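Local structure of VWFA domain-containing protein (Bacteroides thetaiotaomicron, 3IBS) at residues K189-R194 and K203-E208; V14-D19 and R39-L44; I155-E158 and Y163-D166. The protein is of unknown function but carries a von Willebrand factor type A domain that binds magnesium, here cut from a longer protein predicted to be membrane-bound. One frame throughout, in Å; residues are numbered along the deposited sequence.

Contact 1: K189-R194 and K203-E208; sequences KGIYVR and KAISQE
Ile191 and Val193 on an edge strand of the central sheet meet Ala204, Ile205 and Glu208 of the last modelled helix, a largely apolar strand-to-helix contact near the surface of a von Willebrand factor type A domain. The strand runs into a short connection and the chain returns over one face of the sheet as helix 200-214; its part 203-208 runs at 163° to strand 191-194, nearly antiparallel, the two axes 9.5 Å apart at closest. Ile191 does most of the touching. Its CG1 takes the position between the backbone N and the carbonyl carbon (chi1 63°), and from there CD1 reaches the helix, 4.0 Å from Ile205 CD1 and 3.9 Å from Ala204 O, a carbonyl already used by Glu208 N within the helix. Its other branch, CG2, lies 3.8 Å from Glu208 OE1, at the end of a chain that bends at chi2 (67°) and passes Ile191 in the opposite direction. With an alanine at this position, Ile205 CD1 is likely to lose its mate on the strand, and a gap to open beside Ala204 O and the Glu208 chain. Tyr192, between the two contact residues, points to the other face and packs on helix 178-187, so the edge strand is covered on both faces. Further along, Val193 CG2 faces the small methyl Ala204 CB at 4.4 Å, a looser touch than that between the isoleucine methyls.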
loop_
_atom_site.group_PDB
_atom_site.type_symbol
_atom_site.label_atom_id
_atom_site.label_comp_id
_atom_site.label_asym_id
_atom_site.label_seq_id
_atom_site.Cartn_x
_atom_site.Cartn_y
_atom_site.Cartn_z
ATOM N N LYS A 189 -17.784 -29.731 -5.833
ATOM C CA LYS A 189 -18.902 -29.778 -6.786
ATOM C C LYS A 189 -19.717 -28.476 -6.834
ATOM O O LYS A 189 -20.908 -28.476 -7.163
ATOM C CB LYS A 189 -19.814 -30.993 -6.512
ATOM C CG LYS A 189 -19.104 -32.356 -6.559
ATOM C CD LYS A 189 -18.819 -32.793 -7.984
ATOM C CE LYS A 189 -18.324 -34.248 -8.068
ATOM N NZ LYS A 189 -16.880 -34.360 -7.652
ATOM N N GLY A 190 -19.064 -27.357 -6.520
ATOM C CA GLY A 190 -19.697 -26.060 -6.630
ATOM C C GLY A 190 -19.031 -25.260 -7.725
ATOM O O GLY A 190 -18.451 -25.823 -8.654
ATOM N N ILE A 191 -19.099 -23.940 -7.613
ATOM C CA ILE A 191 -18.477 -23.087 -8.613
ATOM C C ILE A 191 -17.386 -22.240 -7.974
ATOM O O ILE A 191 -17.415 -22.003 -6.778
ATOM C CB ILE A 191 -19.500 -22.169 -9.312
ATOM C CG1 ILE A 191 -20.147 -21.196 -8.310
ATOM C CG2 ILE A 191 -20.511 -23.004 -10.128
ATOM C CD1 ILE A 191 -20.959 -20.063 -8.959
ATOM N N TYR A 192 -16.420 -21.812 -8.787
ATOM C CA TYR A 192 -15.451 -20.815 -8.374
ATOM C C TYR A 192 -15.750 -19.529 -9.146
ATOM O O TYR A 192 -15.965 -19.552 -10.363
ATOM C CB TYR A 192 -13.988 -21.243 -8.637
ATOM C CG TYR A 192 -13.059 -20.060 -8.486
ATOM C CD1 TYR A 192 -12.770 -19.555 -7.222
ATOM C CD2 TYR A 192 -12.546 -19.385 -9.609
ATOM C CE1 TYR A 192 -11.976 -18.429 -7.055
ATOM C CE2 TYR A 192 -11.729 -18.244 -9.452
ATOM C CZ TYR A 192 -11.456 -17.784 -8.158
ATOM O OH TYR A 192 -10.660 -16.678 -7.939
ATOM N N VAL A 193 -15.756 -18.406 -8.439
ATOM C CA VAL A 193 -15.846 -17.120 -9.105
ATOM C C VAL A 193 -14.951 -16.127 -8.382
ATOM O O VAL A 193 -14.829 -16.159 -7.132
ATOM C CB VAL A 193 -17.319 -16.625 -9.288
ATOM C CG1 VAL A 193 -18.059 -16.514 -7.953
ATOM C CG2 VAL A 193 -17.383 -15.282 -10.097
ATOM N N ARG A 194 -14.282 -15.291 -9.168
ATOM C CA ARG A 194 -13.476 -14.236 -8.609
ATOM C C ARG A 194 -14.352 -13.031 -8.309
ATOM O O ARG A 194 -15.180 -12.609 -9.122
ATOM C CB ARG A 194 -12.337 -13.836 -9.552
ATOM C CG ARG A 194 -11.303 -12.904 -8.899
ATOM C CD ARG A 194 -10.314 -12.422 -9.930
ATOM N NE ARG A 194 -9.370 -11.432 -9.409
ATOM C CZ ARG A 194 -9.356 -10.139 -9.749
ATOM N NH1 ARG A 194 -10.269 -9.648 -10.589
ATOM N NH2 ARG A 194 -8.440 -9.323 -9.233
ATOM N N LYS A 203 -24.115 -12.233 -8.370
ATOM C CA LYS A 203 -25.151 -12.724 -9.253
ATOM C C LYS A 203 -24.866 -14.153 -9.706
ATOM O O LYS A 203 -25.787 -14.951 -9.818
ATOM C CB LYS A 203 -25.330 -11.797 -10.442
ATOM C CG LYS A 203 -26.104 -10.526 -10.115
ATOM C CD LYS A 203 -26.295 -9.716 -11.364
ATOM C CE LYS A 203 -24.941 -9.375 -11.968
ATOM N NZ LYS A 203 -25.015 -9.302 -13.442
ATOM N N ALA A 204 -23.596 -14.472 -9.953
ATOM C CA ALA A 204 -23.222 -15.837 -10.281
ATOM C C ALA A 204 -23.598 -16.804 -9.151
ATOM O O ALA A 204 -24.193 -17.848 -9.405
ATOM C CB ALA A 204 -21.740 -15.942 -10.633
ATOM N N ILE A 205 -23.272 -16.457 -7.908
ATOM C CA ILE A 205 -23.537 -17.356 -6.804
ATOM C C ILE A 205 -25.040 -17.448 -6.523
ATOM O O ILE A 205 -25.548 -18.538 -6.305
ATOM C CB ILE A 205 -22.676 -17.035 -5.528
ATOM C CG1 ILE A 205 -22.629 -18.239 -4.570
ATOM C CG2 ILE A 205 -23.180 -15.806 -4.799
ATOM C CD1 ILE A 205 -22.027 -19.527 -5.194
ATOM N N SER A 206 -25.760 -16.326 -6.580
ATOM C CA SER A 206 -27.211 -16.372 -6.389
ATOM C C SER A 206 -27.893 -17.216 -7.478
ATOM O O SER A 206 -28.907 -17.875 -7.221
ATOM C CB SER A 206 -27.822 -14.966 -6.317
ATOM O OG SER A 206 -27.510 -14.337 -5.071
ATOM N N GLN A 207 -27.320 -17.202 -8.681
ATOM C CA GLN A 207 -27.806 -18.015 -9.782
ATOM C C GLN A 207 -27.611 -19.488 -9.468
ATOM O O GLN A 207 -28.505 -20.296 -9.697
ATOM C CB GLN A 207 -27.084 -17.639 -11.091
ATOM C CG GLN A 207 -27.339 -18.579 -12.284
ATOM C CD GLN A 207 -28.823 -18.785 -12.573
ATOM O OE1 GLN A 207 -29.306 -19.925 -12.664
ATOM N NE2 GLN A 207 -29.561 -17.680 -12.701
ATOM N N GLU A 208 -26.430 -19.822 -8.946
ATOM C CA GLU A 208 -26.093 -21.196 -8.570
ATOM C C GLU A 208 -27.035 -21.703 -7.480
ATOM O O GLU A 208 -27.524 -22.838 -7.546
ATOM C CB GLU A 208 -24.629 -21.275 -8.118
ATOM C CG GLU A 208 -24.201 -22.619 -7.547
ATOM C CD GLU A 208 -24.191 -23.748 -8.574
ATOM O OE1 GLU A 208 -24.233 -23.466 -9.794
ATOM O OE2 GLU A 208 -24.132 -24.928 -8.153
#

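Contact 2: V14-D19 and R39-L44; sequences VIIALD and RLISRL
Strand 14-19 packs against helix 39-44 with no hydrogen bond between them, the backbones coming nearest at Ile16 and Ile41, whose CA atoms are 8.2 Å apart. Ile41 is the helix residue that fills this gap, and both of its branches are used. Its CG2 meets Ile16 CD1 at 3.8 Å, while its CD1 lies 3.9 Å from Ile16 CG2, so the two isoleucines slide past each other head to tail, each long arm beside the other's short branch. In both residues CG2 stands opposite the backbone N and CG1 beside it (chi1 -65° in Ile16 and -67° in Ile41), the same first torsion bringing both branches of each into the contact; chi2 of Ile16 (135°) lies off a staggered value. Ile41 CD1 continues to Leu18 CD2 at 4.1 Å, crossing that side chain at a slant and thus bridging two residues on the same face of the strand. Met55 and Ile118 on the neighbouring strands also touch Ile41, which therefore sits over three strands. These segments are the first strand and the helix of a beta-alpha-beta unit completed by strand 52-58, in the Rossmann-like core of the von Willebrand factor type A fold. At the strand's end Asp19 hydrogen-bonds through OD1 to Ser21, a magnesium ligand, and through OD2 to Thr119. With methyl groups alone meeting across it, the contact depends on shape and burial; the polar chemistry begins one residue beyond Leu18, where the strand leads toward the metal site.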
loop_
_atom_site.group_PDB
_atom_site.type_symbol
_atom_site.label_atom_id
_atom_site.label_comp_id
_atom_site.label_asym_id
_atom_site.label_seq_id
_atom_site.Cartn_x
_atom_site.Cartn_y
_atom_site.Cartn_z
ATOM N N VAL A 14 -28.073 -22.676 3.079
ATOM C CA VAL A 14 -26.824 -22.079 2.608
ATOM C C VAL A 14 -25.995 -21.644 3.824
ATOM O O VAL A 14 -26.468 -20.862 4.668
ATOM C CB VAL A 14 -27.099 -20.855 1.677
ATOM C CG1 VAL A 14 -25.786 -20.141 1.310
ATOM C CG2 VAL A 14 -27.826 -21.278 0.411
ATOM N N ILE A 15 -24.783 -22.176 3.940
ATOM C CA ILE A 15 -23.884 -21.716 4.982
ATOM C C ILE A 15 -22.683 -21.006 4.384
ATOM O O ILE A 15 -21.983 -21.549 3.529
ATOM C CB ILE A 15 -23.465 -22.862 5.935
ATOM C CG1 ILE A 15 -24.708 -23.332 6.723
ATOM C CG2 ILE A 15 -22.402 -22.373 6.914
ATOM C CD1 ILE A 15 -24.488 -24.607 7.531
ATOM N N ILE A 16 -22.455 -19.769 4.815
ATOM C CA ILE A 16 -21.318 -19.011 4.301
ATOM C C ILE A 16 -20.143 -19.149 5.258
ATOM O O ILE A 16 -20.306 -18.991 6.463
ATOM C CB ILE A 16 -21.680 -17.529 4.141
ATOM C CG1 ILE A 16 -22.759 -17.420 3.053
ATOM C CG2 ILE A 16 -20.401 -16.690 3.746
ATOM C CD1 ILE A 16 -23.841 -16.531 3.423
ATOM N N ALA A 17 -18.964 -19.438 4.724
ATOM C CA ALA A 17 -17.787 -19.571 5.566
ATOM C C ALA A 17 -16.863 -18.435 5.163
ATOM O O ALA A 17 -16.275 -18.459 4.096
ATOM C CB ALA A 17 -17.124 -20.948 5.345
ATOM N N LEU A 18 -16.781 -17.421 6.007
ATOM C CA LEU A 18 -16.106 -16.183 5.638
ATOM C C LEU A 18 -14.730 -16.079 6.311
ATOM O O LEU A 18 -14.612 -16.101 7.536
ATOM C CB LEU A 18 -16.990 -14.987 6.010
ATOM C CG LEU A 18 -16.421 -13.568 5.857
ATOM C CD1 LEU A 18 -16.008 -13.272 4.391
ATOM C CD2 LEU A 18 -17.468 -12.540 6.363
ATOM N N ASP A 19 -13.709 -15.920 5.484
ATOM C CA ASP A 19 -12.352 -15.615 5.922
ATOM C C ASP A 19 -12.347 -14.236 6.572
ATOM O O ASP A 19 -12.710 -13.251 5.928
ATOM C CB ASP A 19 -11.423 -15.626 4.685
ATOM C CG ASP A 19 -9.936 -15.605 5.046
ATOM O OD1 ASP A 19 -9.572 -14.995 6.079
ATOM O OD2 ASP A 19 -9.119 -16.195 4.286
ATOM N N ARG A 39 -20.931 -6.998 1.865
ATOM C CA ARG A 39 -21.908 -6.393 0.987
ATOM C C ARG A 39 -22.480 -7.409 0.011
ATOM O O ARG A 39 -23.687 -7.379 -0.262
ATOM C CB ARG A 39 -21.290 -5.193 0.257
ATOM C CG ARG A 39 -20.981 -4.067 1.243
ATOM C CD ARG A 39 -20.386 -2.878 0.527
ATOM N NE ARG A 39 -20.090 -1.835 1.492
ATOM C CZ ARG A 39 -19.600 -0.643 1.182
ATOM N NH1 ARG A 39 -19.327 -0.333 -0.085
ATOM N NH2 ARG A 39 -19.375 0.221 2.152
ATOM N N LEU A 40 -21.632 -8.321 -0.480
ATOM C CA LEU A 40 -22.076 -9.409 -1.351
ATOM C C LEU A 40 -23.021 -10.363 -0.602
ATOM O O LEU A 40 -24.032 -10.795 -1.156
ATOM C CB LEU A 40 -20.880 -10.213 -1.892
ATOM C CG LEU A 40 -21.153 -11.390 -2.859
ATOM C CD1 LEU A 40 -19.921 -11.625 -3.755
ATOM C CD2 LEU A 40 -21.526 -12.696 -2.148
ATOM N N ILE A 41 -22.663 -10.704 0.640
ATOM C CA ILE A 41 -23.492 -11.614 1.442
ATOM C C ILE A 41 -24.881 -11.018 1.723
ATOM O O ILE A 41 -25.896 -11.705 1.661
ATOM C CB ILE A 41 -22.804 -11.982 2.764
ATOM C CG1 ILE A 41 -21.545 -12.838 2.491
ATOM C CG2 ILE A 41 -23.791 -12.739 3.699
ATOM C CD1 ILE A 41 -20.552 -12.824 3.667
ATOM N N SER A 42 -24.894 -9.736 2.055
ATOM C CA SER A 42 -26.137 -9.022 2.291
ATOM C C SER A 42 -27.040 -9.130 1.063
ATOM O O SER A 42 -28.227 -9.399 1.199
ATOM C CB SER A 42 -25.864 -7.562 2.677
ATOM O OG SER A 42 -27.087 -6.896 2.929
ATOM N N ARG A 43 -26.475 -8.986 -0.129
ATOM C CA ARG A 43 -27.279 -9.075 -1.354
ATOM C C ARG A 43 -27.681 -10.525 -1.680
ATOM O O ARG A 43 -28.772 -10.775 -2.188
ATOM C CB ARG A 43 -26.549 -8.396 -2.540
ATOM C CG ARG A 43 -26.453 -6.868 -2.393
ATOM C CD ARG A 43 -25.335 -6.224 -3.253
ATOM N NE ARG A 43 -25.452 -4.760 -3.244
ATOM C CZ ARG A 43 -25.095 -3.969 -2.231
ATOM N NH1 ARG A 43 -24.574 -4.487 -1.112
ATOM N NH2 ARG A 43 -25.244 -2.648 -2.333
ATOM N N LEU A 44 -26.805 -11.475 -1.356
ATOM C CA LEU A 44 -27.122 -12.878 -1.452
ATOM C C LEU A 44 -28.370 -13.200 -0.588
ATOM O O LEU A 44 -29.314 -13.839 -1.059
ATOM C CB LEU A 44 -25.900 -13.707 -1.018
ATOM C CG LEU A 44 -25.949 -15.237 -1.086
ATOM C CD1 LEU A 44 -24.513 -15.835 -1.124
ATOM C CD2 LEU A 44 -26.772 -15.810 0.078
#

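Contact 3: I155-E158 and Y163-D166; sequences IPVE and YRRD
A single beta bridge, Pro156 opposite Tyr163, closes a hairpin-like excursion in a loop of the von Willebrand factor type A domain, between the short strands 153-154 and 173-174. Its one direct hydrogen bond runs from Arg164 N to Ile155 O at 2.8 Å and is nearly straight, 164° at the hydrogen. A water adds a second link, accepting from Ile155 N and donating to Arg164 O, so N and O of both residues are engaged. The side chains of this pair cross each other at a slant: Ile155 CG2 lies 3.7 Å from Arg164 CD, the aliphatic part of an arginine chain that bends at chi3 (72°). Leu25 also packs on Ile155, whose side chain lies about 4 Å from that of Ser23, a magnesium ligand. Val157 CG2 comes up to the backbone of the other segment, 3.6 Å from Arg164 N. Tyr163 OH is hydrogen-bonded to Tyr163 OH of the second subunit, placing this loop at the dimer contact. Within the chain, the Tyr163 ring meets the proline obliquely, with Tyr163 CD1 3.5 Å from Pro156 CA and Tyr163 CE1 3.9 Å from Pro156 CB.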
loop_
_atom_site.group_PDB
_atom_site.type_symbol
_atom_site.label_atom_id
_atom_site.label_comp_id
_atom_site.label_asym_id
_atom_site.label_seq_id
_atom_site.Cartn_x
_atom_site.Cartn_y
_atom_site.Cartn_z
ATOM N N ILE A 155 -1.558 -4.379 3.214
ATOM C CA ILE A 155 -2.703 -4.328 4.123
ATOM C C ILE A 155 -2.657 -3.077 4.991
ATOM O O ILE A 155 -1.865 -3.019 5.924
ATOM C CB ILE A 155 -2.761 -5.558 5.061
ATOM C CG1 ILE A 155 -2.580 -6.859 4.268
ATOM C CG2 ILE A 155 -4.119 -5.555 5.843
ATOM C CD1 ILE A 155 -2.293 -8.121 5.135
ATOM N N PRO A 156 -3.513 -2.074 4.691
ATOM C CA PRO A 156 -3.393 -0.831 5.456
ATOM C C PRO A 156 -3.800 -1.056 6.911
ATOM O O PRO A 156 -4.573 -1.985 7.211
ATOM C CB PRO A 156 -4.362 0.131 4.749
ATOM C CG PRO A 156 -5.357 -0.753 4.058
ATOM C CD PRO A 156 -4.628 -2.038 3.722
ATOM N N VAL A 157 -3.243 -0.246 7.803
ATOM C CA VAL A 157 -3.586 -0.313 9.221
ATOM C C VAL A 157 -4.524 0.850 9.516
ATOM O O VAL A 157 -4.182 2.011 9.275
ATOM C CB VAL A 157 -2.331 -0.267 10.132
ATOM C CG1 VAL A 157 -2.728 -0.128 11.604
ATOM C CG2 VAL A 157 -1.473 -1.529 9.932
ATOM N N GLU A 158 -5.708 0.510 10.014
ATOM C CA GLU A 158 -6.745 1.471 10.381
ATOM C C GLU A 158 -6.206 2.673 11.161
ATOM O O GLU A 158 -5.419 2.511 12.098
ATOM C CB GLU A 158 -7.828 0.761 11.207
ATOM C CG GLU A 158 -8.939 1.668 11.738
ATOM C CD GLU A 158 -10.047 1.875 10.725
ATOM O OE1 GLU A 158 -9.734 2.003 9.520
ATOM O OE2 GLU A 158 -11.228 1.906 11.135
ATOM N N TYR A 163 1.179 0.110 7.128
ATOM C CA TYR A 163 0.724 -1.157 6.578
ATOM C C TYR A 163 1.204 -2.288 7.478
ATOM O O TYR A 163 2.237 -2.152 8.159
ATOM C CB TYR A 163 1.267 -1.316 5.148
ATOM C CG TYR A 163 0.671 -0.299 4.200
ATOM C CD1 TYR A 163 -0.489 -0.588 3.490
ATOM C CD2 TYR A 163 1.232 0.969 4.051
ATOM C CE1 TYR A 163 -1.064 0.346 2.649
ATOM C CE2 TYR A 163 0.654 1.919 3.198
ATOM C CZ TYR A 163 -0.492 1.590 2.498
ATOM O OH TYR A 163 -1.087 2.505 1.640
ATOM N N ARG A 164 0.470 -3.396 7.484
ATOM C CA ARG A 164 0.848 -4.545 8.314
ATOM C C ARG A 164 2.225 -5.047 7.896
ATOM O O ARG A 164 2.549 -5.110 6.686
ATOM C CB ARG A 164 -0.175 -5.686 8.235
ATOM C CG ARG A 164 -1.560 -5.286 8.697
ATOM C CD ARG A 164 -2.448 -6.500 8.986
ATOM N NE ARG A 164 -2.037 -7.190 10.206
ATOM C CZ ARG A 164 -2.422 -6.844 11.434
ATOM N NH1 ARG A 164 -3.240 -5.813 11.623
ATOM N NH2 ARG A 164 -1.986 -7.529 12.474
ATOM N N ARG A 165 3.016 -5.393 8.910
ATOM C CA ARG A 165 4.392 -5.817 8.732
ATOM C C ARG A 165 4.631 -7.163 9.377
ATOM O O ARG A 165 4.022 -7.487 10.398
ATOM C CB ARG A 165 5.344 -4.789 9.355
ATOM C CG ARG A 165 5.500 -3.555 8.520
ATOM C CD ARG A 165 6.191 -2.438 9.279
ATOM N NE ARG A 165 6.006 -1.215 8.511
ATOM C CZ ARG A 165 6.717 -0.874 7.436
ATOM N NH1 ARG A 165 7.700 -1.649 6.985
ATOM N NH2 ARG A 165 6.437 0.255 6.804
ATOM N N ASP A 166 5.536 -7.936 8.781
ATOM C CA ASP A 166 5.931 -9.218 9.343
ATOM C C ASP A 166 6.855 -9.007 10.552
ATOM O O ASP A 166 7.150 -7.873 10.929
ATOM C CB ASP A 166 6.551 -10.135 8.256
ATOM C CG ASP A 166 7.927 -9.660 7.750
ATOM O OD1 ASP A 166 8.542 -8.759 8.356
ATOM O OD2 ASP A 166 8.410 -10.215 6.734
HETATM O O HOH W 1 0.879 -4.841 4.381
#

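From the N terminus, contact 2 comes first, closing the 19 residues between 14-19 and 39-44, which pass the metal-binding serines and the start of helix 33-46. Contact 3 follows, pinching off four residues within the long loop between strands 153-154 and 173-174, and contact 1 closes last, across the short link from strand 191-195 to helix 200-214. The three stand in series, without nesting or crossing. Contacts 1 and 2 share the central sheet and meet where Ile205 CG2 packs on Leu44 CD1 at 3.9 Å, joining the two helices. Contact 3 stands apart, its centre about 31 Å from that of contact 1, in the loop that reaches the second subunit.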